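Side-chain contacts in probable porin (Pseudomonas aeruginosa, PDB 4FSO), which probably acts as an outer-membrane porin, a beta-barrel channel of the OprD family through which small solutes would pass: residues L198-Q201 and L207-Y210; K182-D187 and S287-D292. One frame throughout, in Å; residues are numbered along the deposited sequence.

Contact 1: residues L198-Q201 and L207-Y210; sequences LDYQ and LLQY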
ATOM      1  N   LEU A 198      -4.874  17.129  -0.089  1.00 42.13           N
ATOM      2  CA  LEU A 198      -4.383  18.186  -0.961  1.00 37.50           C
ATOM      3  C   LEU A 198      -2.938  17.906  -1.384  1.00 23.94           C
ATOM      4  O   LEU A 198      -2.075  17.706  -0.546  1.00 33.52           O
ATOM      5  CB  LEU A 198      -4.500  19.529  -0.244  1.00 35.95           C
ATOM      6  CG  LEU A 198      -4.457  20.785  -1.107  1.00 60.58           C
ATOM      7  CD1 LEU A 198      -4.900  21.955  -0.271  1.00 69.05           C
ATOM      8  CD2 LEU A 198      -3.065  21.065  -1.667  1.00 72.30           C
ATOM      9  N   ASP A 199      -2.682  17.916  -2.687  1.00 28.29           N
ATOM     10  CA  ASP A 199      -1.342  17.657  -3.237  1.00 43.37           C
ATOM     11  C   ASP A 199      -0.783  18.892  -3.931  1.00 46.94           C
ATOM     12  O   ASP A 199      -1.319  19.321  -4.949  1.00 53.52           O
ATOM     13  CB  ASP A 199      -1.387  16.527  -4.274  1.00 51.32           C
ATOM     14  CG  ASP A 199      -1.665  15.172  -3.659  1.00 64.92           C
ATOM     15  OD1 ASP A 199      -1.157  14.934  -2.539  1.00 62.41           O
ATOM     16  OD2 ASP A 199      -2.384  14.351  -4.295  1.00 71.85           O
ATOM     17  N   TYR A 200       0.297  19.462  -3.404  1.00 42.72           N
ATOM     18  CA  TYR A 200       0.889  20.651  -4.016  1.00 22.36           C
ATOM     19  C   TYR A 200       2.206  20.257  -4.640  1.00 30.54           C
ATOM     20  O   TYR A 200       3.117  19.823  -3.936  1.00 35.25           O
ATOM     21  CB  TYR A 200       1.109  21.718  -2.961  1.00 29.24           C
ATOM     22  CG  TYR A 200       1.667  23.035  -3.479  1.00 58.40           C
ATOM     23  CD1 TYR A 200       1.616  23.369  -4.831  1.00 65.79           C
ATOM     24  CD2 TYR A 200       2.245  23.948  -2.602  1.00 56.43           C
ATOM     25  CE1 TYR A 200       2.133  24.578  -5.287  1.00 70.85           C
ATOM     26  CE2 TYR A 200       2.753  25.147  -3.045  1.00 57.91           C
ATOM     27  CZ  TYR A 200       2.700  25.463  -4.380  1.00 67.31           C
ATOM     28  OH  TYR A 200       3.221  26.669  -4.797  1.00 62.31           O
ATOM     29  N   GLN A 201       2.308  20.382  -5.961  1.00 37.57           N
ATOM     30  CA  GLN A 201       3.561  20.066  -6.641  1.00 47.68           C
ATOM     31  C   GLN A 201       4.344  21.353  -6.839  1.00 54.87           C
ATOM     32  O   GLN A 201       4.214  22.021  -7.858  1.00 67.10           O
ATOM     33  CB  GLN A 201       3.338  19.322  -7.969  1.00 41.46           C
ATOM     34  CG  GLN A 201       4.640  18.826  -8.659  1.00 39.62           C
ATOM     35  CD  GLN A 201       5.188  17.486  -8.106  1.00 54.04           C
ATOM     36  OE1 GLN A 201       4.471  16.481  -8.026  1.00 52.46           O
ATOM     37  NE2 GLN A 201       6.472  17.477  -7.742  1.00 60.16           N
ATOM     38  N   LEU A 207       7.035  17.534  -4.159  1.00 41.18           N
ATOM     39  CA  LEU A 207       5.615  17.369  -3.958  1.00 29.18           C
ATOM     40  C   LEU A 207       5.270  17.382  -2.451  1.00 28.93           C
ATOM     41  O   LEU A 207       5.845  16.650  -1.647  1.00 26.31           O
ATOM     42  CB  LEU A 207       5.168  16.079  -4.648  1.00 25.96           C
ATOM     43  CG  LEU A 207       3.857  15.388  -4.272  1.00 36.07           C
ATOM     44  CD1 LEU A 207       2.665  16.298  -4.504  1.00 29.10           C
ATOM     45  CD2 LEU A 207       3.703  14.092  -5.061  1.00 37.26           C
ATOM     46  N   LEU A 208       4.335  18.253  -2.088  1.00 29.15           N
ATOM     47  CA  LEU A 208       3.892  18.424  -0.712  1.00 33.31           C
ATOM     48  C   LEU A 208       2.515  17.811  -0.575  1.00 34.41           C
ATOM     49  O   LEU A 208       1.712  17.861  -1.497  1.00 42.70           O
ATOM     50  CB  LEU A 208       3.842  19.918  -0.339  1.00 32.70           C
ATOM     51  CG  LEU A 208       5.073  20.500   0.350  1.00 32.73           C
ATOM     52  CD1 LEU A 208       6.347  19.930  -0.264  1.00 27.69           C
ATOM     53  CD2 LEU A 208       5.047  21.999   0.220  1.00 35.15           C
ATOM     54  N   GLN A 209       2.238  17.232   0.579  1.00 27.82           N
ATOM     55  CA  GLN A 209       1.008  16.490   0.732  1.00 29.35           C
ATOM     56  C   GLN A 209       0.374  16.695   2.088  1.00 33.21           C
ATOM     57  O   GLN A 209       1.000  16.468   3.113  1.00 37.39           O
ATOM     58  CB  GLN A 209       1.280  15.011   0.584  1.00 23.59           C
ATOM     59  CG  GLN A 209       1.706  14.551  -0.774  1.00 35.09           C
ATOM     60  CD  GLN A 209       1.682  13.025  -0.849  1.00 49.91           C
ATOM     61  OE1 GLN A 209       2.458  12.337  -0.169  1.00 52.98           O
ATOM     62  NE2 GLN A 209       0.759  12.491  -1.643  1.00 34.58           N
ATOM     63  N   TYR A 210      -0.883  17.096   2.099  1.00 20.12           N
ATOM     64  CA  TYR A 210      -1.613  17.081   3.334  1.00 25.03           C
ATOM     65  C   TYR A 210      -2.833  16.207   3.127  1.00 35.74           C
ATOM     66  O   TYR A 210      -3.439  16.238   2.064  1.00 36.08           O
ATOM     67  CB  TYR A 210      -2.036  18.496   3.765  1.00 31.43           C
ATOM     68  CG  TYR A 210      -2.891  18.464   5.007  1.00 32.60           C
ATOM     69  CD1 TYR A 210      -2.330  18.165   6.243  1.00 33.88           C
ATOM     70  CD2 TYR A 210      -4.257  18.675   4.944  1.00 21.12           C
ATOM     71  CE1 TYR A 210      -3.095  18.086   7.378  1.00 24.75           C
ATOM     72  CE2 TYR A 210      -5.042  18.593   6.084  1.00 29.10           C
ATOM     73  CZ  TYR A 210      -4.448  18.304   7.297  1.00 34.44           C
ATOM     74  OH  TYR A 210      -5.198  18.239   8.443  1.00 44.34           O
TER

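Contact 2: residues K182-D187 and S287-D292; sequences KRYACD and SMPYLD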
ATOM      1  N   LYS A 182      -2.899  -8.121  17.481  1.00 99.52           N
ATOM      2  CA  LYS A 182      -3.306  -7.731  18.824  1.00 87.62           C
ATOM      3  C   LYS A 182      -3.190  -6.227  19.057  1.00 73.33           C
ATOM      4  O   LYS A 182      -2.937  -5.448  18.128  1.00 61.31           O
ATOM      5  N   ARG A 183      -3.363  -5.832  20.313  1.00 70.05           N
ATOM      6  CA  ARG A 183      -3.497  -4.429  20.656  1.00 77.53           C
ATOM      7  C   ARG A 183      -4.926  -4.046  20.321  1.00 85.05           C
ATOM      8  O   ARG A 183      -5.845  -4.320  21.097  1.00 95.70           O
ATOM      9  N   TYR A 184      -5.105  -3.439  19.149  1.00 72.69           N
ATOM     10  CA  TYR A 184      -6.428  -3.084  18.644  1.00 59.16           C
ATOM     11  C   TYR A 184      -7.316  -4.302  18.520  1.00 59.24           C
ATOM     12  O   TYR A 184      -6.913  -5.325  17.954  1.00 65.19           O
ATOM     13  CB  TYR A 184      -6.307  -2.444  17.276  1.00 56.04           C
ATOM     14  CG  TYR A 184      -5.560  -1.146  17.294  1.00 54.09           C
ATOM     15  CD1 TYR A 184      -5.528  -0.349  18.438  1.00 52.17           C
ATOM     16  CD2 TYR A 184      -4.882  -0.717  16.172  1.00 50.76           C
ATOM     17  CE1 TYR A 184      -4.830   0.855  18.450  1.00 54.26           C
ATOM     18  CE2 TYR A 184      -4.192   0.470  16.169  1.00 64.89           C
ATOM     19  CZ  TYR A 184      -4.161   1.259  17.302  1.00 58.15           C
ATOM     20  OH  TYR A 184      -3.458   2.448  17.255  1.00 48.45           O
ATOM     21  N   ALA A 185      -8.535  -4.191  19.040  1.00 55.97           N
ATOM     22  CA  ALA A 185      -9.443  -5.330  19.026  1.00 57.80           C
ATOM     23  C   ALA A 185      -9.917  -5.679  17.604  1.00 71.07           C
ATOM     24  O   ALA A 185     -10.112  -4.803  16.750  1.00 68.51           O
ATOM     25  CB  ALA A 185     -10.625  -5.107  19.990  1.00 25.96           C
ATOM     26  N   CYS A 186     -10.071  -6.974  17.355  1.00 74.04           N
ATOM     27  CA  CYS A 186     -10.512  -7.448  16.055  1.00 72.62           C
ATOM     28  C   CYS A 186     -11.994  -7.157  15.873  1.00 73.43           C
ATOM     29  O   CYS A 186     -12.724  -7.069  16.863  1.00 67.54           O
ATOM     30  CB  CYS A 186     -10.193  -8.939  15.906  1.00 63.74           C
ATOM     31  SG  CYS A 186      -8.458  -9.221  15.452  1.00152.09           S
ATOM     32  N   ASP A 187     -12.423  -6.969  14.619  1.00 75.28           N
ATOM     33  CA  ASP A 187     -13.836  -6.713  14.293  1.00 68.02           C
ATOM     34  C   ASP A 187     -14.316  -5.359  14.862  1.00 55.89           C
ATOM     35  O   ASP A 187     -15.466  -5.206  15.272  1.00 53.63           O
ATOM     36  CB  ASP A 187     -14.714  -7.883  14.782  1.00 81.46           C
ATOM     37  CG  ASP A 187     -16.001  -8.050  13.985  1.00 97.17           C
ATOM     38  OD1 ASP A 187     -16.601  -7.034  13.576  1.00108.93           O
ATOM     39  OD2 ASP A 187     -16.426  -9.212  13.782  1.00 95.89           O
ATOM     40  N   SER A 287      -0.137   1.860  18.711  1.00 28.15           N
ATOM     41  CA  SER A 287       0.438   1.613  17.393  1.00 42.97           C
ATOM     42  C   SER A 287      -0.240   2.563  16.395  1.00 37.59           C
ATOM     43  O   SER A 287      -1.256   3.175  16.716  1.00 54.29           O
ATOM     44  CB  SER A 287       0.216   0.145  16.980  1.00 44.73           C
ATOM     45  OG  SER A 287      -1.145  -0.121  16.638  1.00 42.70           O
ATOM     46  N   MET A 288       0.308   2.692  15.194  1.00 27.40           N
ATOM     47  CA  MET A 288      -0.364   3.469  14.151  1.00 26.38           C
ATOM     48  C   MET A 288      -1.595   2.734  13.591  1.00 37.47           C
ATOM     49  O   MET A 288      -1.505   1.600  13.135  1.00 28.38           O
ATOM     50  CB  MET A 288       0.595   3.858  13.028  1.00 14.77           C
ATOM     51  CG  MET A 288      -0.092   4.684  11.970  1.00 35.79           C
ATOM     52  SD  MET A 288       0.839   4.849  10.436  1.00 37.82           S
ATOM     53  CE  MET A 288      -0.454   5.426   9.353  1.00 26.83           C
ATOM     54  N   PRO A 289      -2.767   3.375  13.651  1.00 39.46           N
ATOM     55  CA  PRO A 289      -3.943   2.655  13.152  1.00 31.81           C
ATOM     56  C   PRO A 289      -4.059   2.702  11.616  1.00 28.06           C
ATOM     57  O   PRO A 289      -3.612   3.642  10.981  1.00 36.88           O
ATOM     58  CB  PRO A 289      -5.106   3.413  13.811  1.00 31.66           C
ATOM     59  CG  PRO A 289      -4.597   4.819  13.941  1.00 31.25           C
ATOM     60  CD  PRO A 289      -3.110   4.684  14.243  1.00 29.87           C
ATOM     61  N   TYR A 290      -4.654   1.680  11.028  1.00 23.80           N
ATOM     62  CA  TYR A 290      -5.005   1.733   9.622  1.00 29.78           C
ATOM     63  C   TYR A 290      -6.059   0.697   9.307  1.00 34.33           C
ATOM     64  O   TYR A 290      -6.404  -0.115  10.170  1.00 37.53           O
ATOM     65  CB  TYR A 290      -3.794   1.553   8.720  1.00 32.22           C
ATOM     66  CG  TYR A 290      -2.916   0.351   9.002  1.00 41.14           C
ATOM     67  CD1 TYR A 290      -1.979   0.384  10.028  1.00 38.65           C
ATOM     68  CD2 TYR A 290      -2.974  -0.795   8.199  1.00 47.39           C
ATOM     69  CE1 TYR A 290      -1.142  -0.682  10.270  1.00 43.77           C
ATOM     70  CE2 TYR A 290      -2.133  -1.890   8.438  1.00 39.09           C
ATOM     71  CZ  TYR A 290      -1.214  -1.817   9.479  1.00 46.28           C
ATOM     72  OH  TYR A 290      -0.355  -2.858   9.750  1.00 38.13           O
ATOM     73  N   LEU A 291      -6.573   0.738   8.077  1.00 31.92           N
ATOM     74  CA  LEU A 291      -7.687  -0.130   7.668  1.00 26.20           C
ATOM     75  C   LEU A 291      -7.262  -1.564   7.318  1.00 27.91           C
ATOM     76  O   LEU A 291      -6.229  -1.796   6.666  1.00 24.83           O
ATOM     77  CB  LEU A 291      -8.422   0.472   6.470  1.00 20.43           C
ATOM     78  CG  LEU A 291      -8.988   1.854   6.752  1.00 28.03           C
ATOM     79  CD1 LEU A 291      -9.831   2.315   5.570  1.00 20.32           C
ATOM     80  CD2 LEU A 291      -9.770   1.842   8.082  1.00 22.02           C
ATOM     81  N   ASP A 292      -8.060  -2.522   7.776  1.00 22.43           N
ATOM     82  CA  ASP A 292      -7.946  -3.884   7.298  1.00 33.20           C
ATOM     83  C   ASP A 292      -8.126  -3.855   5.771  1.00 37.69           C
ATOM     84  O   ASP A 292      -9.061  -3.229   5.259  1.00 35.22           O
ATOM     85  CB  ASP A 292      -9.024  -4.739   7.950  1.00 36.29           C
ATOM     86  CG  ASP A 292      -8.644  -6.190   8.025  1.00 50.70           C
ATOM     87  OD1 ASP A 292      -7.671  -6.582   7.366  1.00 48.38           O
ATOM     88  OD2 ASP A 292      -9.314  -6.947   8.752  1.00 80.90           O
TER

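Contact 1: residues L198-Q201 and L207-Y210
Leu207 packs its CB against the terminal amide of Gln201, with OE1 of Gln201 3.5 Å from CB of Leu207. The two side chains cross at about a right angle: the Gln201 chain bends at its second torsion (82°), which lays the amide over the leucine, while its NE2 bonds to the Asn203 carbonyl. Leu207 CD1 lies 3.6 Å from Tyr200 O and also approaches Asp199 CB.

Tyr200 and Leu208 form a hydrogen-bonded antiparallel pair, Leu208 N to Tyr200 O at 2.7 Å and Tyr200 N to Leu208 O at 2.9 Å. Their side chains share the opposite surface, meeting CB to CB at 4.2 Å, beyond which the tyrosine ring swings away.

On the Gln201 face, Gln209 NE2 donates to Asp199 OD1 at 3.2 Å, approaching 40° above the carboxylate plane; Gln197 also binds OD1, and Tyr223 holds Gln209 OE1.

Asp199, Gln201 and Gln209, with Leu207 among them, thus lie on one surface; Leu198, Tyr200, Leu208 and Tyr210 lie on the other. With a bound C8E detergent near the Leu208 side chain, this split into a largely polar and a largely apolar face is consistent with a barrel wall turning its apolar side to the membrane.

Contact 2: residues K182-D187 and S287-D292
Tyr184 has CG anti to its own carbonyl carbon (chi1 -64°), and this rotation carries the phenol across to the loop 287-292. On the other side, a chi1 of 73° sets Ser287 OG between its backbone N and carbonyl carbon, turned towards the tyrosine ring. The backbones themselves stay well apart: the closest CA pair, Tyr184 and Pro289, is separated by 8.3 Å, so the span is bridged by the tyrosine side chain.

The hydroxyl at the end of that bridge donates to the main-chain carbonyl of Ser287. The modelled separation of Tyr184 OH and Ser287 O, 2.4 Å, is shorter than a normal bond and, at 2.75 Å resolution, doubtful as a measure of strength. Ser287 OG lies obliquely beside the ring, 3.4 Å from Tyr184 CZ. Met288 O sits at the ring edge, near its plane, whereas the Met288 side chain starts away from the tyrosine.

Pro289 supplies the apolar part. Its CB is 3.9 Å from Tyr184 CE2, and its CD comes within 3.8 Å of Tyr184 OH, so the pyrrolidine ring fits against the phenol end of the tyrosine. Leu177, Ile257 and Ser286 also touch the Tyr184 side chain, which is buried. A calcium ion lies about 4 Å from the Ser287 side chain.

Two residues after Tyr184, Cys186 closes a disulfide with Cys179, tying together the loop that presents the tyrosine. Neither segment is helix or strand, and each belongs to a long connection between barrel strands. The two loops meet as part of an OprD-type porin barrel and, as in relatives whose long loops fold inward, they probably help to shape the channel entrance.

In the fold
Contact 1 is nested within the chain closed by contact 2: 182-187 precede strand 193-203, which with strand 206-215 holds contact 1, and 287-292 follow strand 273-283. The centres are 27 Å apart and the nearest atoms about 12 Å, without touching. Contact 1 belongs to a hairpin in the barrel wall, close to its short turn; contact 2 joins two long loops towards the other end of the barrel. By family precedent, short turns are periplasmic and long loops extracellular. Strand 219-231 links the regions: Val227 meets Leu207, while Tyr219 and Gln221 meet the 287-292 loop. Wall and loops together probably shape the channel.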